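Local coordinates for protein five-membered-cyclitol-phosphate synthase (Streptomyces citricolor, PDB 6K96) that is a cyclitol-phosphate synthase with a Rossmann-type domain that binds nicotinamide-adenine-dinucleotide and a sodium ion, at residues Ile5-Leu19 and Leu120-Leu132. Numbering follows the deposited sequence.
Sequences IRLAVAGVGNNISAL and LRESKAEVLLYSL. With NA (sodium ion), chain H; NAD (nicotinamide-adenine-dinucleotide), chain G.
Strands 5-10 and 127-130 run parallel, 27° between their directions, and are joined by alternating backbone bonds: A8 N gives to V127 O, L129 N to A8 O and A10 N to L129 O, with E126 N to R6 O (2.7 Å) and S131 N to A10 O (2.7 Å) closing the two ends. Beyond the E126 N to R6 O bond, the R6 side chain bends at chi3 (-63°), which turns its guanidinium back to the turn after helix 111-122. There R6 NE donates to K124 O at 3.0 Å, the acceptor lying almost in the guanidinium plane. The E126 carboxylate stacks on one face of that group, the planes 20° apart. E126 OE1 stands 3.6 Å from R6 NH2 and well out of the plane, so the attraction is one of charge alone, and R312 is the stronger partner of E126. Over the opposite face of the guanidinium comes K124 NZ, a like charge that the carboxylate would partly offset. The paired strands form the centre of a Rossmann-type parallel sheet, in which 5-10 leads through the glycine-containing turn G11-G13 into helix 14-31. On the sheet face bearing L7, V127 and L129, L7 CD1 packs on V127 CG1 (3.7 Å), while I16 CD1, reaching back from the helix, meets L129 CD2 tip to tip. On the other face L128 CD1 lies 3.6 Å from A8 CB, with A125 and L120 also against that methyl. At the C-terminal ends of the strands lies the dinucleotide: N15 N, in the first turn of the helix, donates to NAD O1N (2.9 Å), and L132 O accepts from NAD O3D, while L132 CD2 packs against the adenine. N15 OD1 binds the sodium ion at 2.4 Å alongside NAD O2N and O7N, with S293 supplying another ligand.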
ATOM      1  N   ILE B   5      11.520   5.585 -41.080  1.00 55.35           N
ATOM      2  CA  ILE B   5      11.992   6.930 -40.620  1.00 55.33           C
ATOM      3  C   ILE B   5      13.514   6.922 -40.422  1.00 55.31           C
ATOM      4  O   ILE B   5      14.004   6.125 -39.600  1.00 56.20           O
ATOM      5  CB  ILE B   5      11.371   7.363 -39.282  1.00 54.18           C
ATOM      6  CG1 ILE B   5       9.843   7.462 -39.295  1.00 55.20           C
ATOM      7  CG2 ILE B   5      12.009   8.664 -38.856  1.00 54.22           C
ATOM      8  CD1 ILE B   5       9.242   7.602 -37.889  1.00 53.76           C
ATOM      9  N   ARG B   6      14.218   7.834 -41.085  1.00 53.94           N
ATOM     10  CA  ARG B   6      15.657   8.098 -40.862  1.00 54.13           C
ATOM     11  C   ARG B   6      15.764   9.117 -39.700  1.00 52.69           C
ATOM     12  O   ARG B   6      15.435  10.333 -39.876  1.00 52.86           O
ATOM     13  CB  ARG B   6      16.297   8.507 -42.200  1.00 55.72           C
ATOM     14  CG  ARG B   6      16.180   7.462 -43.306  1.00 55.78           C
ATOM     15  CD  ARG B   6      16.496   7.961 -44.711  1.00 56.83           C
ATOM     16  NE  ARG B   6      15.584   9.006 -45.186  1.00 57.84           N
ATOM     17  CZ  ARG B   6      14.469   8.853 -45.926  1.00 59.54           C
ATOM     18  NH1 ARG B   6      14.043   7.654 -46.301  1.00 61.64           N
ATOM     19  NH2 ARG B   6      13.753   9.916 -46.270  1.00 58.30           N
ATOM     20  N   LEU B   7      16.170   8.637 -38.521  1.00 48.53           N
ATOM     21  CA  LEU B   7      15.918   9.332 -37.241  1.00 46.62           C
ATOM     22  C   LEU B   7      17.253   9.713 -36.608  1.00 44.75           C
ATOM     23  O   LEU B   7      18.119   8.852 -36.461  1.00 42.34           O
ATOM     24  CB  LEU B   7      15.076   8.447 -36.316  1.00 46.98           C
ATOM     25  CG  LEU B   7      14.723   9.058 -34.956  1.00 45.92           C
ATOM     26  CD1 LEU B   7      13.668  10.138 -35.092  1.00 45.82           C
ATOM     27  CD2 LEU B   7      14.272   7.980 -33.984  1.00 45.24           C
ATOM     28  N   ALA B   8      17.383  11.005 -36.299  1.00 44.53           N
ATOM     29  CA  ALA B   8      18.599  11.627 -35.739  1.00 44.13           C
ATOM     30  C   ALA B   8      18.305  11.951 -34.277  1.00 43.00           C
ATOM     31  O   ALA B   8      17.121  12.225 -33.966  1.00 41.53           O
ATOM     32  CB  ALA B   8      18.982  12.847 -36.521  1.00 44.46           C
ATOM     33  N   VAL B   9      19.331  11.924 -33.431  1.00 41.38           N
ATOM     34  CA  VAL B   9      19.145  11.932 -31.961  1.00 40.52           C
ATOM     35  C   VAL B   9      20.110  12.943 -31.379  1.00 40.21           C
ATOM     36  O   VAL B   9      21.318  12.814 -31.568  1.00 41.03           O
ATOM     37  CB  VAL B   9      19.370  10.511 -31.411  1.00 41.16           C
ATOM     38  CG1 VAL B   9      19.887  10.516 -29.981  1.00 40.71           C
ATOM     39  CG2 VAL B   9      18.112   9.636 -31.568  1.00 40.64           C
ATOM     40  N   ALA B  10      19.595  13.929 -30.683  1.00 39.22           N
ATOM     41  CA  ALA B  10      20.447  14.835 -29.905  1.00 39.02           C
ATOM     42  C   ALA B  10      20.266  14.376 -28.468  1.00 37.99           C
ATOM     43  O   ALA B  10      19.218  14.617 -27.906  1.00 37.97           O
ATOM     44  CB  ALA B  10      20.063  16.283 -30.159  1.00 38.72           C
ATOM     45  N   GLY B  11      21.247  13.646 -27.958  1.00 38.26           N
ATOM     46  CA  GLY B  11      21.250  13.055 -26.606  1.00 37.52           C
ATOM     47  C   GLY B  11      20.901  11.570 -26.662  1.00 36.79           C
ATOM     48  O   GLY B  11      19.745  11.253 -26.976  1.00 36.22           O
ATOM     49  N   VAL B  12      21.861  10.712 -26.338  1.00 36.40           N
ATOM     50  CA  VAL B  12      21.688   9.238 -26.322  1.00 36.10           C
ATOM     51  C   VAL B  12      21.519   8.764 -24.883  1.00 35.02           C
ATOM     52  O   VAL B  12      22.428   8.122 -24.349  1.00 35.03           O
ATOM     53  CB  VAL B  12      22.857   8.549 -27.026  1.00 36.60           C
ATOM     54  CG1 VAL B  12      22.563   7.054 -27.225  1.00 36.28           C
ATOM     55  CG2 VAL B  12      23.155   9.279 -28.318  1.00 36.28           C
ATOM     56  N   GLY B  13      20.365   9.086 -24.321  1.00 34.30           N
ATOM     57  CA  GLY B  13      20.016   8.773 -22.930  1.00 33.79           C
ATOM     58  C   GLY B  13      19.164   7.519 -22.773  1.00 33.16           C
ATOM     59  O   GLY B  13      19.091   6.649 -23.665  1.00 31.43           O
ATOM     60  N   ASN B  14      18.611   7.402 -21.568  1.00 33.32           N
ATOM     61  CA  ASN B  14      17.614   6.358 -21.220  1.00 32.54           C
ATOM     62  C   ASN B  14      16.519   6.350 -22.296  1.00 31.79           C
ATOM     63  O   ASN B  14      16.233   5.263 -22.801  1.00 32.25           O
ATOM     64  CB  ASN B  14      17.178   6.537 -19.778  1.00 32.02           C
ATOM     65  CG  ASN B  14      18.243   6.045 -18.841  1.00 32.21           C
ATOM     66  OD1 ASN B  14      19.045   5.201 -19.233  1.00 33.30           O
ATOM     67  ND2 ASN B  14      18.243   6.528 -17.617  1.00 31.36           N
ATOM     68  N   ASN B  15      16.029   7.516 -22.730  1.00 30.70           N
ATOM     69  CA  ASN B  15      14.888   7.594 -23.686  1.00 29.73           C
ATOM     70  C   ASN B  15      15.227   6.839 -24.996  1.00 30.65           C
ATOM     71  O   ASN B  15      14.300   6.205 -25.625  1.00 32.00           O
ATOM     72  CB  ASN B  15      14.438   9.030 -23.899  1.00 28.72           C
ATOM     73  CG  ASN B  15      13.794   9.707 -22.699  1.00 27.94           C
ATOM     74  OD1 ASN B  15      13.723   9.145 -21.596  1.00 27.24           O
ATOM     75  ND2 ASN B  15      13.317  10.939 -22.901  1.00 26.88           N
ATOM     76  N   ILE B  16      16.461   6.895 -25.460  1.00 31.44           N
ATOM     77  CA  ILE B  16      16.865   6.336 -26.784  1.00 32.12           C
ATOM     78  C   ILE B  16      17.254   4.877 -26.576  1.00 32.44           C
ATOM     79  O   ILE B  16      17.072   4.081 -27.489  1.00 32.63           O
ATOM     80  CB  ILE B  16      18.036   7.100 -27.419  1.00 32.86           C
ATOM     81  CG1 ILE B  16      17.794   8.608 -27.470  1.00 33.21           C
ATOM     82  CG2 ILE B  16      18.343   6.523 -28.794  1.00 33.43           C
ATOM     83  CD1 ILE B  16      16.553   8.974 -28.227  1.00 33.62           C
ATOM     84  N   SER B  17      17.759   4.519 -25.408  1.00 33.03           N
ATOM     85  CA  SER B  17      17.948   3.087 -25.032  1.00 33.43           C
ATOM     86  C   SER B  17      16.617   2.388 -25.164  1.00 33.00           C
ATOM     87  O   SER B  17      16.562   1.380 -25.855  1.00 33.73           O
ATOM     88  CB  SER B  17      18.483   2.921 -23.652  1.00 33.77           C
ATOM     89  OG  SER B  17      18.534   1.555 -23.313  1.00 34.79           O
ATOM     90  N   ALA B  18      15.586   3.006 -24.593  1.00 32.86           N
ATOM     91  CA  ALA B  18      14.193   2.529 -24.584  1.00 33.26           C
ATOM     92  C   ALA B  18      13.638   2.484 -26.001  1.00 34.06           C
ATOM     93  O   ALA B  18      13.046   1.465 -26.351  1.00 36.90           O
ATOM     94  CB  ALA B  18      13.366   3.382 -23.670  1.00 32.82           C
ATOM     95  N   LEU B  19      13.855   3.498 -26.812  1.00 34.56           N
ATOM     96  CA  LEU B  19      13.255   3.580 -28.164  1.00 35.84           C
ATOM     97  C   LEU B  19      13.882   2.547 -29.102  1.00 37.37           C
ATOM     98  O   LEU B  19      13.149   1.961 -29.929  1.00 37.41           O
ATOM     99  CB  LEU B  19      13.462   4.986 -28.733  1.00 34.89           C
ATOM    100  CG  LEU B  19      12.709   5.230 -30.027  1.00 34.55           C
ATOM    101  CD1 LEU B  19      11.239   5.409 -29.756  1.00 34.13           C
ATOM    102  CD2 LEU B  19      13.261   6.437 -30.734  1.00 35.66           C
ATOM    103  N   LEU B 120      23.210  16.118 -40.570  1.00 61.81           N
ATOM    104  CA  LEU B 120      21.750  15.934 -40.776  1.00 60.67           C
ATOM    105  C   LEU B 120      21.459  15.820 -42.283  1.00 63.96           C
ATOM    106  O   LEU B 120      20.589  14.964 -42.687  1.00 64.24           O
ATOM    107  CB  LEU B 120      20.972  17.103 -40.171  1.00 57.24           C
ATOM    108  CG  LEU B 120      21.057  17.324 -38.663  1.00 54.06           C
ATOM    109  CD1 LEU B 120      20.114  18.448 -38.275  1.00 53.52           C
ATOM    110  CD2 LEU B 120      20.720  16.101 -37.843  1.00 53.80           C
ATOM    111  N   ARG B 121      22.153  16.633 -43.094  1.00 65.97           N
ATOM    112  CA  ARG B 121      21.985  16.653 -44.575  1.00 69.94           C
ATOM    113  C   ARG B 121      22.531  15.336 -45.168  1.00 71.01           C
ATOM    114  O   ARG B 121      21.851  14.753 -46.048  1.00 69.92           O
ATOM    115  CB  ARG B 121      22.607  17.928 -45.160  1.00 71.72           C
ATOM    116  CG  ARG B 121      22.401  18.116 -46.661  1.00 74.80           C
ATOM    117  CD  ARG B 121      23.394  17.315 -47.506  1.00 77.64           C
ATOM    118  NE  ARG B 121      23.847  17.952 -48.749  1.00 78.64           N
ATOM    119  CZ  ARG B 121      24.940  17.612 -49.442  1.00 78.25           C
ATOM    120  NH1 ARG B 121      25.743  16.642 -49.025  1.00 76.09           N
ATOM    121  NH2 ARG B 121      25.229  18.263 -50.556  1.00 78.47           N
ATOM    122  N   GLU B 122      23.689  14.874 -44.687  1.00 72.82           N
ATOM    123  CA  GLU B 122      24.452  13.733 -45.266  1.00 77.47           C
ATOM    124  C   GLU B 122      23.739  12.421 -44.927  1.00 75.77           C
ATOM    125  O   GLU B 122      23.635  11.554 -45.824  1.00 73.86           O
ATOM    126  CB  GLU B 122      25.904  13.736 -44.758  1.00 82.25           C
ATOM    127  CG  GLU B 122      26.574  12.358 -44.770  1.00 85.97           C
ATOM    128  CD  GLU B 122      27.723  12.172 -43.778  1.00 90.73           C
ATOM    129  OE1 GLU B 122      27.712  11.146 -43.030  1.00 88.86           O
ATOM    130  OE2 GLU B 122      28.632  13.051 -43.747  1.00 90.11           O
ATOM    131  N   SER B 123      23.284  12.288 -43.674  1.00 75.01           N
ATOM    132  CA  SER B 123      22.561  11.104 -43.143  1.00 72.28           C
ATOM    133  C   SER B 123      21.142  11.055 -43.684  1.00 69.88           C
ATOM    134  O   SER B 123      20.462  10.071 -43.402  1.00 70.00           O
ATOM    135  CB  SER B 123      22.536  11.121 -41.648  1.00 73.40           C
ATOM    136  OG  SER B 123      23.758  11.649 -41.152  1.00 75.79           O
ATOM    137  N   LYS B 124      20.714  12.083 -44.408  1.00 70.27           N
ATOM    138  CA  LYS B 124      19.357  12.143 -45.005  1.00 71.93           C
ATOM    139  C   LYS B 124      18.324  11.930 -43.893  1.00 68.27           C
ATOM    140  O   LYS B 124      17.273  11.330 -44.165  1.00 65.68           O
ATOM    141  CB  LYS B 124      19.189  11.112 -46.132  1.00 72.05           C
ATOM    142  CG  LYS B 124      17.834  11.185 -46.843  1.00 73.28           C
ATOM    143  CD  LYS B 124      17.845  11.081 -48.379  1.00 75.60           C
ATOM    144  CE  LYS B 124      16.459  11.179 -48.994  1.00 74.78           C
ATOM    145  NZ  LYS B 124      15.777   9.864 -49.013  1.00 74.74           N
ATOM    146  N   ALA B 125      18.605  12.424 -42.689  1.00 64.16           N
ATOM    147  CA  ALA B 125      17.666  12.361 -41.553  1.00 61.63           C
ATOM    148  C   ALA B 125      16.366  13.080 -41.936  1.00 58.11           C
ATOM    149  O   ALA B 125      16.381  13.974 -42.810  1.00 59.50           O
ATOM    150  CB  ALA B 125      18.322  12.958 -40.330  1.00 63.62           C
ATOM    151  N   GLU B 126      15.263  12.635 -41.356  1.00 55.29           N
ATOM    152  CA  GLU B 126      13.926  13.213 -41.606  1.00 53.78           C
ATOM    153  C   GLU B 126      13.488  13.941 -40.350  1.00 51.95           C
ATOM    154  O   GLU B 126      12.800  14.984 -40.468  1.00 54.94           O
ATOM    155  CB  GLU B 126      12.902  12.133 -41.920  1.00 54.77           C
ATOM    156  CG  GLU B 126      13.028  11.519 -43.297  1.00 57.14           C
ATOM    157  CD  GLU B 126      11.833  10.632 -43.643  1.00 59.02           C
ATOM    158  OE1 GLU B 126      11.850   9.422 -43.263  1.00 61.92           O
ATOM    159  OE2 GLU B 126      10.882  11.138 -44.267  1.00 59.42           O
ATOM    160  N   VAL B 127      13.898  13.407 -39.203  1.00 47.81           N
ATOM    161  CA  VAL B 127      13.471  13.874 -37.861  1.00 44.33           C
ATOM    162  C   VAL B 127      14.731  13.972 -37.017  1.00 42.29           C
ATOM    163  O   VAL B 127      15.512  12.999 -36.986  1.00 42.53           O
ATOM    164  CB  VAL B 127      12.456  12.903 -37.229  1.00 44.08           C
ATOM    165  CG1 VAL B 127      12.038  13.367 -35.846  1.00 44.21           C
ATOM    166  CG2 VAL B 127      11.230  12.671 -38.100  1.00 43.75           C
ATOM    167  N   LEU B 128      14.903  15.084 -36.322  1.00 40.72           N
ATOM    168  CA  LEU B 128      15.892  15.179 -35.232  1.00 39.09           C
ATOM    169  C   LEU B 128      15.114  15.161 -33.921  1.00 38.28           C
ATOM    170  O   LEU B 128      14.244  16.012 -33.755  1.00 38.85           O
ATOM    171  CB  LEU B 128      16.723  16.449 -35.367  1.00 39.02           C
ATOM    172  CG  LEU B 128      17.677  16.633 -34.191  1.00 38.41           C
ATOM    173  CD1 LEU B 128      18.763  15.603 -34.218  1.00 38.16           C
ATOM    174  CD2 LEU B 128      18.272  18.000 -34.164  1.00 38.76           C
ATOM    175  N   LEU B 129      15.361  14.155 -33.084  1.00 38.01           N
ATOM    176  CA  LEU B 129      14.797  14.013 -31.717  1.00 37.57           C
ATOM    177  C   LEU B 129      15.746  14.679 -30.708  1.00 37.59           C
ATOM    178  O   LEU B 129      16.887  14.175 -30.463  1.00 38.71           O
ATOM    179  CB  LEU B 129      14.615  12.524 -31.397  1.00 38.01           C
ATOM    180  CG  LEU B 129      14.029  12.214 -30.019  1.00 37.32           C
ATOM    181  CD1 LEU B 129      12.619  12.773 -29.890  1.00 37.06           C
ATOM    182  CD2 LEU B 129      14.059  10.722 -29.759  1.00 37.89           C
ATOM    183  N   TYR B 130      15.285  15.766 -30.111  1.00 36.14           N
ATOM    184  CA  TYR B 130      16.021  16.485 -29.069  1.00 35.54           C
ATOM    185  C   TYR B 130      15.742  15.836 -27.729  1.00 34.93           C
ATOM    186  O   TYR B 130      14.600  15.970 -27.222  1.00 36.16           O
ATOM    187  CB  TYR B 130      15.591  17.951 -29.074  1.00 35.64           C
ATOM    188  CG  TYR B 130      16.256  18.784 -28.010  1.00 35.22           C
ATOM    189  CD1 TYR B 130      17.578  19.181 -28.155  1.00 35.54           C
ATOM    190  CD2 TYR B 130      15.585  19.151 -26.854  1.00 34.92           C
ATOM    191  CE1 TYR B 130      18.208  19.963 -27.194  1.00 35.82           C
ATOM    192  CE2 TYR B 130      16.211  19.914 -25.876  1.00 35.74           C
ATOM    193  CZ  TYR B 130      17.520  20.342 -26.053  1.00 35.62           C
ATOM    194  OH  TYR B 130      18.130  21.121 -25.114  1.00 35.54           O
ATOM    195  N   SER B 131      16.722  15.188 -27.140  1.00 34.49           N
ATOM    196  CA  SER B 131      16.454  14.369 -25.930  1.00 34.95           C
ATOM    197  C   SER B 131      17.545  14.610 -24.891  1.00 34.19           C
ATOM    198  O   SER B 131      17.957  13.649 -24.212  1.00 35.49           O
ATOM    199  CB  SER B 131      16.335  12.909 -26.280  1.00 36.27           C
ATOM    200  OG  SER B 131      15.471  12.230 -25.355  1.00 38.66           O
ATOM    201  N   LEU B 132      17.928  15.866 -24.729  1.00 32.68           N
ATOM    202  CA  LEU B 132      18.955  16.324 -23.762  1.00 32.05           C
ATOM    203  C   LEU B 132      18.323  16.484 -22.388  1.00 30.28           C
ATOM    204  O   LEU B 132      17.105  16.480 -22.233  1.00 28.70           O
ATOM    205  CB  LEU B 132      19.515  17.684 -24.224  1.00 33.23           C
ATOM    206  CG  LEU B 132      20.737  17.653 -25.146  1.00 34.08           C
ATOM    207  CD1 LEU B 132      20.336  17.089 -26.491  1.00 34.59           C
ATOM    208  CD2 LEU B 132      21.311  19.034 -25.330  1.00 34.79           C
TER
HETATM  209 NA    NA H 401      13.913   9.153 -19.183  1.00 27.09          NA
HETATM  210  PA  NAD G 400      19.228  11.122 -20.059  1.00 29.78           P
HETATM  211  O1A NAD G 400      19.862  11.884 -18.961  1.00 29.76           O
HETATM  212  O2A NAD G 400      19.227   9.627 -19.896  1.00 30.34           O
HETATM  213  O5B NAD G 400      19.719  11.513 -21.507  1.00 30.93           O
HETATM  214  C5B NAD G 400      20.442  12.764 -21.583  1.00 33.59           C
HETATM  215  C4B NAD G 400      21.543  12.632 -22.602  1.00 35.21           C
HETATM  216  O4B NAD G 400      21.960  13.925 -23.153  1.00 36.59           O
HETATM  217  C3B NAD G 400      22.817  12.006 -22.027  1.00 36.05           C
HETATM  218  O3B NAD G 400      23.312  11.056 -22.963  1.00 36.05           O
HETATM  219  C2B NAD G 400      23.755  13.208 -21.948  1.00 37.11           C
HETATM  220  O2B NAD G 400      25.033  12.651 -21.830  1.00 37.92           O
HETATM  221  C1B NAD G 400      23.375  13.882 -23.271  1.00 37.63           C
HETATM  222  N9A NAD G 400      23.839  15.237 -23.497  1.00 39.08           N
HETATM  223  C8A NAD G 400      24.073  16.151 -22.499  1.00 40.23           C
HETATM  224  N7A NAD G 400      24.392  17.340 -22.955  1.00 41.35           N
HETATM  225  C5A NAD G 400      24.336  17.219 -24.339  1.00 40.54           C
HETATM  226  C6A NAD G 400      24.569  18.151 -25.371  1.00 41.38           C
HETATM  227  N6A NAD G 400      24.882  19.420 -25.136  1.00 40.98           N
HETATM  228  N1A NAD G 400      24.391  17.734 -26.654  1.00 42.21           N
HETATM  229  C2A NAD G 400      24.069  16.441 -26.851  1.00 41.28           C
HETATM  230  N3A NAD G 400      23.846  15.482 -25.957  1.00 40.11           N
HETATM  231  C4A NAD G 400      23.984  15.929 -24.694  1.00 40.05           C
HETATM  232  O3  NAD G 400      17.721  11.608 -20.156  1.00 28.66           O
HETATM  233  PN  NAD G 400      16.405  10.787 -20.583  1.00 27.10           P
HETATM  234  O1N NAD G 400      16.671  10.169 -21.901  1.00 27.10           O
HETATM  235  O2N NAD G 400      16.058  10.014 -19.348  1.00 27.21           O
HETATM  236  O5D NAD G 400      15.363  12.001 -20.789  1.00 27.40           O
HETATM  237  C5D NAD G 400      15.687  13.013 -21.828  1.00 27.59           C
HETATM  238  C4D NAD G 400      14.819  14.221 -21.636  1.00 27.48           C
HETATM  239  O4D NAD G 400      13.420  13.909 -21.830  1.00 26.98           O
HETATM  240  C3D NAD G 400      14.940  14.826 -20.229  1.00 27.60           C
HETATM  241  O3D NAD G 400      14.875  16.229 -20.368  1.00 28.24           O
HETATM  242  C2D NAD G 400      13.633  14.400 -19.565  1.00 27.35           C
HETATM  243  O2D NAD G 400      13.118  15.262 -18.568  1.00 27.16           O
HETATM  244  C1D NAD G 400      12.667  14.473 -20.746  1.00 27.20           C
HETATM  245  N1N NAD G 400      11.416  13.723 -20.420  1.00 26.92           N
HETATM  246  C2N NAD G 400      11.516  12.384 -19.914  1.00 26.96           C
HETATM  247  C3N NAD G 400      10.409  11.713 -19.419  1.00 26.33           C
HETATM  248  C7N NAD G 400      10.591  10.284 -18.940  1.00 26.37           C
HETATM  249  O7N NAD G 400      11.662   9.717 -19.113  1.00 26.14           O
HETATM  250  N7N NAD G 400       9.568   9.693 -18.328  1.00 26.09           N
HETATM  251  C4N NAD G 400       9.199  12.405 -19.395  1.00 26.22           C
HETATM  252  C5N NAD G 400       9.079  13.627 -20.045  1.00 26.46           C
HETATM  253  C6N NAD G 400      10.206  14.305 -20.472  1.00 26.73           C
HETATM  254  O   HOH W   1      17.620  10.625 -24.422  1.00 29.05           O